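Local coordinates for nucleosome assembly protein 1, putative (Plasmodium falciparum, PDB 3FS3), which probably binds histones and acts as a histone chaperone in nucleosome assembly, as other members of the NAP family do, at residues A[128-137]-A[234-242]. Sequence-based numbering, arbitrary orientation.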
loop_
_atom_site.group_PDB
_atom_site.type_symbol
_atom_site.label_atom_id
_atom_site.label_comp_id
_atom_site.label_asym_id
_atom_site.label_seq_id
_atom_site.Cartn_x
_atom_site.Cartn_y
_atom_site.Cartn_z
ATOM N N VAL A 128 -19.966 6.162 -7.781
ATOM C CA VAL A 128 -21.060 5.576 -7.020
ATOM C C VAL A 128 -22.124 6.595 -6.607
ATOM O O VAL A 128 -23.038 6.272 -5.846
ATOM C CB VAL A 128 -20.538 4.824 -5.773
ATOM C CG1 VAL A 128 -19.747 3.603 -6.213
ATOM C CG2 VAL A 128 -19.663 5.738 -4.919
ATOM N N ILE A 129 -22.017 7.818 -7.129
ATOM C CA ILE A 129 -22.980 8.871 -6.813
ATOM C C ILE A 129 -23.905 9.111 -7.984
ATOM O O ILE A 129 -23.458 9.512 -9.064
ATOM C CB ILE A 129 -22.300 10.218 -6.485
ATOM C CG1 ILE A 129 -21.391 10.072 -5.264
ATOM C CG2 ILE A 129 -23.362 11.287 -6.211
ATOM C CD1 ILE A 129 -20.634 11.342 -4.925
ATOM N N GLU A 130 -25.197 8.886 -7.757
ATOM C CA GLU A 130 -26.197 9.081 -8.798
ATOM C C GLU A 130 -26.894 10.433 -8.668
ATOM O O GLU A 130 -26.842 11.092 -7.628
ATOM C CB GLU A 130 -27.250 7.964 -8.752
ATOM C CG GLU A 130 -26.697 6.552 -8.886
ATOM C CD GLU A 130 -25.738 6.409 -10.058
ATOM O OE1 GLU A 130 -26.002 7.010 -11.127
ATOM O OE2 GLU A 130 -24.729 5.689 -9.909
ATOM N N ASP A 131 -27.564 10.828 -9.739
ATOM C CA ASP A 131 -28.279 12.086 -9.778
ATOM C C ASP A 131 -29.286 12.208 -8.627
ATOM O O ASP A 131 -29.428 13.278 -8.035
ATOM C CB ASP A 131 -28.970 12.213 -11.138
ATOM C CG ASP A 131 -28.012 11.937 -12.295
ATOM O OD1 ASP A 131 -27.473 10.809 -12.366
ATOM O OD2 ASP A 131 -27.793 12.845 -13.127
ATOM N N HIS A 132 -29.973 11.116 -8.301
ATOM C CA HIS A 132 -30.938 11.161 -7.208
ATOM C C HIS A 132 -30.246 11.240 -5.852
ATOM O O HIS A 132 -30.840 11.673 -4.877
ATOM C CB HIS A 132 -31.886 9.952 -7.249
ATOM C CG HIS A 132 -31.214 8.649 -7.563
ATOM N ND1 HIS A 132 -30.821 8.302 -8.838
ATOM C CD2 HIS A 132 -30.909 7.590 -6.776
ATOM C CE1 HIS A 132 -30.309 7.084 -8.824
ATOM N NE2 HIS A 132 -30.351 6.629 -7.585
ATOM N N ASP A 133 -28.986 10.832 -5.784
ATOM C CA ASP A 133 -28.274 10.901 -4.521
ATOM C C ASP A 133 -27.907 12.343 -4.176
ATOM O O ASP A 133 -27.741 12.686 -3.008
ATOM C CB ASP A 133 -26.988 10.075 -4.570
ATOM C CG ASP A 133 -27.247 8.588 -4.703
ATOM O OD1 ASP A 133 -28.183 8.077 -4.044
ATOM O OD2 ASP A 133 -26.493 7.933 -5.456
ATOM N N GLU A 134 -27.791 13.187 -5.194
ATOM C CA GLU A 134 -27.393 14.577 -4.984
ATOM C C GLU A 134 -28.317 15.425 -4.111
ATOM O O GLU A 134 -27.845 16.263 -3.337
ATOM C CB GLU A 134 -27.158 15.252 -6.344
ATOM C CG GLU A 134 -26.123 14.504 -7.191
ATOM C CD GLU A 134 -25.743 15.234 -8.465
ATOM O OE1 GLU A 134 -26.650 15.576 -9.249
ATOM O OE2 GLU A 134 -24.536 15.459 -8.685
ATOM N N GLU A 135 -29.623 15.217 -4.217
ATOM C CA GLU A 135 -30.543 16.002 -3.406
ATOM C C GLU A 135 -30.405 15.633 -1.937
ATOM O O GLU A 135 -30.786 16.401 -1.059
ATOM C CB GLU A 135 -31.997 15.830 -3.878
ATOM C CG GLU A 135 -32.526 14.414 -3.918
ATOM C CD GLU A 135 -33.872 14.334 -4.629
ATOM O OE1 GLU A 135 -33.954 14.769 -5.802
ATOM O OE2 GLU A 135 -34.847 13.840 -4.022
ATOM N N ILE A 136 -29.831 14.466 -1.669
ATOM C CA ILE A 136 -29.639 14.044 -0.288
ATOM C C ILE A 136 -28.271 14.525 0.225
ATOM O O ILE A 136 -28.152 15.035 1.346
ATOM C CB ILE A 136 -29.738 12.504 -0.160
ATOM C CG1 ILE A 136 -31.088 12.030 -0.705
ATOM C CG2 ILE A 136 -29.636 12.079 1.310
ATOM C CD1 ILE A 136 -31.227 10.517 -0.765
ATOM N N LEU A 137 -27.254 14.403 -0.619
ATOM C CA LEU A 137 -25.898 14.780 -0.252
ATOM C C LEU A 137 -25.692 16.277 0.025
ATOM O O LEU A 137 -24.729 16.662 0.690
ATOM C CB LEU A 137 -24.924 14.279 -1.330
ATOM C CG LEU A 137 -24.809 12.752 -1.443
ATOM C CD1 LEU A 137 -24.024 12.387 -2.704
ATOM C CD2 LEU A 137 -24.118 12.179 -0.182
ATOM N N ARG A 234 -32.722 0.420 -6.786
ATOM C CA ARG A 234 -31.805 0.824 -7.846
ATOM C C ARG A 234 -30.462 1.262 -7.264
ATOM O O ARG A 234 -30.300 1.360 -6.049
ATOM C CB ARG A 234 -32.406 1.974 -8.654
ATOM C CG ARG A 234 -32.731 3.192 -7.813
ATOM C CD ARG A 234 -33.215 4.344 -8.665
ATOM N NE ARG A 234 -33.656 5.464 -7.841
ATOM C CZ ARG A 234 -34.257 6.546 -8.319
ATOM N NH1 ARG A 234 -34.489 6.653 -9.622
ATOM N NH2 ARG A 234 -34.632 7.516 -7.496
ATOM N N ASP A 235 -29.503 1.531 -8.144
ATOM C CA ASP A 235 -28.177 1.953 -7.723
ATOM C C ASP A 235 -28.199 3.283 -6.981
ATOM O O ASP A 235 -28.931 4.205 -7.342
ATOM C CB ASP A 235 -27.259 2.053 -8.936
ATOM C CG ASP A 235 -27.005 0.707 -9.579
ATOM O OD1 ASP A 235 -26.538 -0.205 -8.865
ATOM O OD2 ASP A 235 -27.270 0.563 -10.793
ATOM N N SER A 236 -27.386 3.376 -5.937
ATOM C CA SER A 236 -27.316 4.590 -5.143
ATOM C C SER A 236 -26.096 4.596 -4.249
ATOM O O SER A 236 -25.641 3.548 -3.779
ATOM C CB SER A 236 -28.559 4.724 -4.272
ATOM O OG SER A 236 -28.358 5.703 -3.266
ATOM N N PHE A 237 -25.569 5.788 -4.007
ATOM C CA PHE A 237 -24.414 5.925 -3.151
ATOM C C PHE A 237 -24.702 5.341 -1.770
ATOM O O PHE A 237 -23.831 4.769 -1.123
ATOM C CB PHE A 237 -24.053 7.401 -2.977
ATOM C CG PHE A 237 -23.109 7.647 -1.845
ATOM C CD1 PHE A 237 -21.778 7.255 -1.940
ATOM C CD2 PHE A 237 -23.555 8.225 -0.664
ATOM C CE1 PHE A 237 -20.903 7.436 -0.872
ATOM C CE2 PHE A 237 -22.688 8.409 0.406
ATOM C CZ PHE A 237 -21.361 8.015 0.304
ATOM N N PHE A 238 -25.940 5.490 -1.321
ATOM C CA PHE A 238 -26.312 5.034 0.004
ATOM C C PHE A 238 -26.289 3.527 0.235
ATOM O O PHE A 238 -26.533 3.051 1.347
ATOM C CB PHE A 238 -27.646 5.685 0.370
ATOM C CG PHE A 238 -27.533 7.179 0.541
ATOM C CD1 PHE A 238 -27.188 7.727 1.774
ATOM C CD2 PHE A 238 -27.682 8.033 -0.554
ATOM C CE1 PHE A 238 -26.986 9.109 1.917
ATOM C CE2 PHE A 238 -27.484 9.411 -0.429
ATOM C CZ PHE A 238 -27.134 9.954 0.812
ATOM N N HIS A 239 -25.954 2.779 -0.812
ATOM C CA HIS A 239 -25.828 1.334 -0.695
ATOM C C HIS A 239 -24.525 1.095 0.059
ATOM O O HIS A 239 -24.237 -0.017 0.491
ATOM C CB HIS A 239 -25.770 0.684 -2.077
ATOM C CG HIS A 239 -27.116 0.347 -2.636
ATOM N ND1 HIS A 239 -27.485 0.648 -3.928
ATOM C CD2 HIS A 239 -28.180 -0.274 -2.074
ATOM C CE1 HIS A 239 -28.721 0.229 -4.138
ATOM N NE2 HIS A 239 -29.165 -0.333 -3.030
ATOM N N PHE A 240 -23.745 2.165 0.201
ATOM C CA PHE A 240 -22.478 2.136 0.919
ATOM C C PHE A 240 -22.742 1.740 2.371
ATOM O O PHE A 240 -21.934 1.069 3.007
ATOM C CB PHE A 240 -21.837 3.531 0.884
ATOM C CG PHE A 240 -20.562 3.648 1.682
ATOM C CD1 PHE A 240 -19.345 3.240 1.147
ATOM C CD2 PHE A 240 -20.580 4.186 2.969
ATOM C CE1 PHE A 240 -18.157 3.365 1.877
ATOM C CE2 PHE A 240 -19.395 4.316 3.711
ATOM C CZ PHE A 240 -18.180 3.904 3.160
ATOM N N PHE A 241 -23.878 2.167 2.899
ATOM C CA PHE A 241 -24.209 1.855 4.282
ATOM C C PHE A 241 -24.897 0.500 4.392
ATOM O O PHE A 241 -26.011 0.380 4.896
ATOM C CB PHE A 241 -25.062 2.985 4.854
ATOM C CG PHE A 241 -24.364 4.322 4.827
ATOM C CD1 PHE A 241 -23.434 4.652 5.807
ATOM C CD2 PHE A 241 -24.608 5.230 3.797
ATOM C CE1 PHE A 241 -22.756 5.859 5.769
ATOM C CE2 PHE A 241 -23.937 6.440 3.744
ATOM C CZ PHE A 241 -23.006 6.758 4.735
ATOM N N THR A 242 -24.198 -0.521 3.901
ATOM C CA THR A 242 -24.672 -1.897 3.919
ATOM C C THR A 242 -23.610 -2.727 4.631
ATOM O O THR A 242 -22.429 -2.658 4.288
ATOM C CB THR A 242 -24.873 -2.441 2.477
ATOM O OG1 THR A 242 -25.986 -1.780 1.860
ATOM C CG2 THR A 242 -25.133 -3.935 2.496
#
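D133 grips S236 and F237 through both carboxylate oxygens. This joins the short helix 131-137 of the NAP fold to an ST turn that leads into the 3-10 segment 237-240. S236 OG donates to D133 OD1 at 2.5 Å, on the syn side of the carboxylate. F237 N donates to D133 OD2 at 2.7 Å in a nearly straight bond, from well above the carboxylate plane. E130 N reaches the same OD2 from the opposite face, so three bonds fix the rotation of this buried group. S236 OG in turn accepts from F238 N, which closes the ST turn.

One helical residue earlier, H132 NE2 donates to D235 O at 2.8 Å, almost in its ring plane. The R234 guanidinium lies flat over one face of that ring, centres 3.7 Å apart and planes 17° apart. The other face carries E130 CB. This stack might disfavour a second proton on the imidazole.

Beyond the polar groups, F237 has CG anti to its backbone N (chi1 165°). Its ring reaches V128 CG2 edge-on and L137 CD2 obliquely, and also meets F162 of strand 158-164. L116 of helix 114-120 backs L137. The F238 ring takes F237 CD2 over the centre of one face. At its far end, F238 CZ meets I136 CG2 at 3.3 Å.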